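Local coordinates for protein CT009 (Chlamydia trachomatis, PDB 4GQM) that is of unknown function but carries a helix-turn-helix domain, which suggests DNA binding, and crystallises as a dimer in a sub-domain-swapped conformation, at residues A[11-14]-A[15-19]. Residues are numbered along the deposited sequence; the frame is centred on the assembly and turned at random.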
ATOM      1  N   LEU A  11      16.268  -8.485  -4.010  1.00 12.28           N
ATOM      2  CA  LEU A  11      15.715  -7.124  -3.928  1.00 12.34           C
ATOM      3  C   LEU A  11      16.767  -6.092  -4.261  1.00 12.32           C
ATOM      4  O   LEU A  11      16.466  -5.089  -4.912  1.00 12.55           O
ATOM      5  CB  LEU A  11      15.150  -6.867  -2.526  1.00 12.66           C
ATOM      6  CG  LEU A  11      13.829  -7.554  -2.255  1.00 13.40           C
ATOM      7  CD1 LEU A  11      13.497  -7.456  -0.780  1.00 13.85           C
ATOM      8  CD2 LEU A  11      12.686  -6.950  -3.080  1.00 13.50           C
ATOM      9  N   LEU A  12      18.009  -6.295  -3.828  1.00 12.87           N
ATOM     10  CA  LEU A  12      19.080  -5.343  -4.173  1.00 13.66           C
ATOM     11  C   LEU A  12      19.298  -5.313  -5.693  1.00 12.97           C
ATOM     12  O   LEU A  12      19.428  -4.250  -6.297  1.00 13.32           O
ATOM     13  CB  LEU A  12      20.389  -5.720  -3.459  1.00 16.19           C
ATOM     14  CG  LEU A  12      20.500  -5.413  -1.970  1.00 19.23           C
ATOM     15  CD1 LEU A  12      21.783  -6.020  -1.406  1.00 21.08           C
ATOM     16  CD2 LEU A  12      20.486  -3.932  -1.772  1.00 19.93           C
ATOM     17  N   HIS A  13      19.334  -6.488  -6.315  1.00 13.06           N
ATOM     18  CA  HIS A  13      19.546  -6.577  -7.740  1.00 13.10           C
ATOM     19  C   HIS A  13      18.401  -5.913  -8.513  1.00 12.66           C
ATOM     20  O   HIS A  13      18.614  -5.139  -9.441  1.00 13.36           O
ATOM     21  CB  HIS A  13      19.693  -8.050  -8.128  1.00 13.90           C
ATOM     22  CG  HIS A  13      19.875  -8.252  -9.594  1.00 14.63           C
ATOM     23  ND1 HIS A  13      18.834  -8.549 -10.433  1.00 15.18           N
ATOM     24  CD2 HIS A  13      20.976  -8.186 -10.375  1.00 15.97           C
ATOM     25  CE1 HIS A  13      19.280  -8.673 -11.673  1.00 16.34           C
ATOM     26  NE2 HIS A  13      20.574  -8.436 -11.662  1.00 17.63           N
ATOM     27  N   LEU A  14      17.176  -6.208  -8.089  1.00 12.50           N
ATOM     28  CA  LEU A  14      16.012  -5.647  -8.711  1.00 12.61           C
ATOM     29  C   LEU A  14      16.042  -4.118  -8.607  1.00 12.33           C
ATOM     30  O   LEU A  14      15.749  -3.394  -9.567  1.00 12.30           O
ATOM     31  CB  LEU A  14      14.779  -6.239  -8.021  1.00 13.83           C
ATOM     32  CG  LEU A  14      13.436  -5.786  -8.506  1.00 15.43           C
ATOM     33  CD1 LEU A  14      13.303  -6.030 -10.000  1.00 16.49           C
ATOM     34  CD2 LEU A  14      12.407  -6.545  -7.731  1.00 15.77           C
ATOM     35  N   GLY A  15      16.398  -3.626  -7.423  1.00 12.24           N
ATOM     36  CA  GLY A  15      16.460  -2.173  -7.228  1.00 12.21           C
ATOM     37  C   GLY A  15      17.460  -1.527  -8.165  1.00 12.26           C
ATOM     38  O   GLY A  15      17.232  -0.435  -8.676  1.00 13.00           O
ATOM     39  N   GLU A  16      18.577  -2.215  -8.392  1.00 12.62           N
ATOM     40  CA  GLU A  16      19.587  -1.722  -9.305  1.00 14.16           C
ATOM     41  C   GLU A  16      19.139  -1.767 -10.759  1.00 13.70           C
ATOM     42  O   GLU A  16      19.532  -0.917 -11.534  1.00 14.06           O
ATOM     43  CB  GLU A  16      20.864  -2.530  -9.098  1.00 17.51           C
ATOM     44  CG  GLU A  16      21.624  -2.112  -7.841  1.00 22.98           C
ATOM     45  CD  GLU A  16      22.072  -0.651  -7.889  1.00 28.26           C
ATOM     46  OE1 GLU A  16      22.562  -0.232  -8.960  1.00 30.34           O
ATOM     47  OE2 GLU A  16      21.935   0.062  -6.866  1.00 31.03           O
ATOM     48  N   VAL A  17      18.300  -2.730 -11.117  1.00 13.34           N
ATOM     49  CA  VAL A  17      17.726  -2.752 -12.477  1.00 13.88           C
ATOM     50  C   VAL A  17      16.895  -1.465 -12.681  1.00 13.12           C
ATOM     51  O   VAL A  17      17.014  -0.764 -13.683  1.00 14.24           O
ATOM     52  CB  VAL A  17      16.853  -3.993 -12.726  1.00 14.96           C
ATOM     53  CG1 VAL A  17      16.106  -3.859 -14.045  1.00 16.50           C
ATOM     54  CG2 VAL A  17      17.701  -5.258 -12.746  1.00 16.29           C
ATOM     55  N   PHE A  18      16.020  -1.162 -11.718  1.00 12.27           N
ATOM     56  CA  PHE A  18      15.211   0.055 -11.788  1.00 11.93           C
ATOM     57  C   PHE A  18      16.093   1.297 -11.854  1.00 12.09           C
ATOM     58  O   PHE A  18      15.916   2.147 -12.723  1.00 13.06           O
ATOM     59  CB  PHE A  18      14.242   0.144 -10.600  1.00 12.03           C
ATOM     60  CG  PHE A  18      13.056  -0.749 -10.712  1.00 11.93           C
ATOM     61  CD1 PHE A  18      12.000  -0.404 -11.530  1.00 13.09           C
ATOM     62  CD2 PHE A  18      12.911  -1.863  -9.927  1.00 11.58           C
ATOM     63  CE1 PHE A  18      10.884  -1.196 -11.589  1.00 13.25           C
ATOM     64  CE2 PHE A  18      11.753  -2.666 -10.010  1.00 11.63           C
ATOM     65  CZ  PHE A  18      10.774  -2.336 -10.847  1.00 12.59           C
ATOM     66  N   ARG A  19      17.052   1.398 -10.946  1.00 11.98           N
ATOM     67  CA  ARG A  19      17.894   2.584 -10.892  1.00 13.01           C
ATOM     68  C   ARG A  19      18.667   2.756 -12.196  1.00 13.22           C
ATOM     69  O   ARG A  19      18.764   3.863 -12.736  1.00 13.10           O
ATOM     70  CB  ARG A  19      18.853   2.508  -9.717  1.00 14.69           C
ATOM     71  CG  ARG A  19      19.759   3.721  -9.534  1.00 18.42           C
ATOM     72  CD  ARG A  19      20.888   3.344  -8.492  1.00 23.48           C
ATOM     73  NE  ARG A  19      20.559   3.563  -7.095  1.00 27.72           N
ATOM     74  CZ  ARG A  19      20.150   2.662  -6.186  1.00 29.15           C
ATOM     75  NH1 ARG A  19      19.938   1.365  -6.463  1.00 28.04           N
ATOM     76  NH2 ARG A  19      19.945   3.095  -4.948  1.00 30.02           N
TER
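Leu-14 and Phe-18, one turn apart on the same helix, lie side by side and point the same way, with Leu-14 CD1 3.7 Å from CE2 of the Phe-18 ring. Leucine, branched at CG, brings its CD1 methyl to this ring; both residues are apolar and buried, which suits them to a subunit interface. Having CG anti to its carbonyl carbon (chi1 -76°), Phe-18 swings its ring back along the helix, bringing CD2 within 3.2 Å of Leu-14 O. That oxygen also accepts the bond from Phe-18 N, a nearly straight one at 168°. A turn earlier on the backbone, Gly-15 N donates to Leu-11 O (2.9 Å); as a buried glycine it presents only backbone on its side of the helix. On another flank His-13 and Val-17 meet at a slant, His-13 CE1 lying 3.9 Å from the Val-17 CG2 methyl, while ND1 is hydrogen-bonded to NE2 of His-82 of the second subunit. Glu-16 CG lies 3.4 Å from Leu-12 O, and the bend at chi2 (-61°) turns the carboxylate toward Arg-19. Glu-16 OE2 pairs with Arg-19 NH1 in a salt bridge modelled implausibly short at 2.4 Å, so its exact geometry is doubtful. Arg-19 NH1 is further held by the carbonyl of Glu-47, tying helix 2-24 to helix 40-48 of the same chain. The apolar stripe instead faces the other subunit, where Tyr-67 stacks on Phe-18, Leu-78 packs on both Leu-14 and Phe-18, and Val-85 covers Leu-11, so that helices 59-70, 75-80 and 83-104 of the partner pack against helix 2-24, consistent with the sub-domain swap.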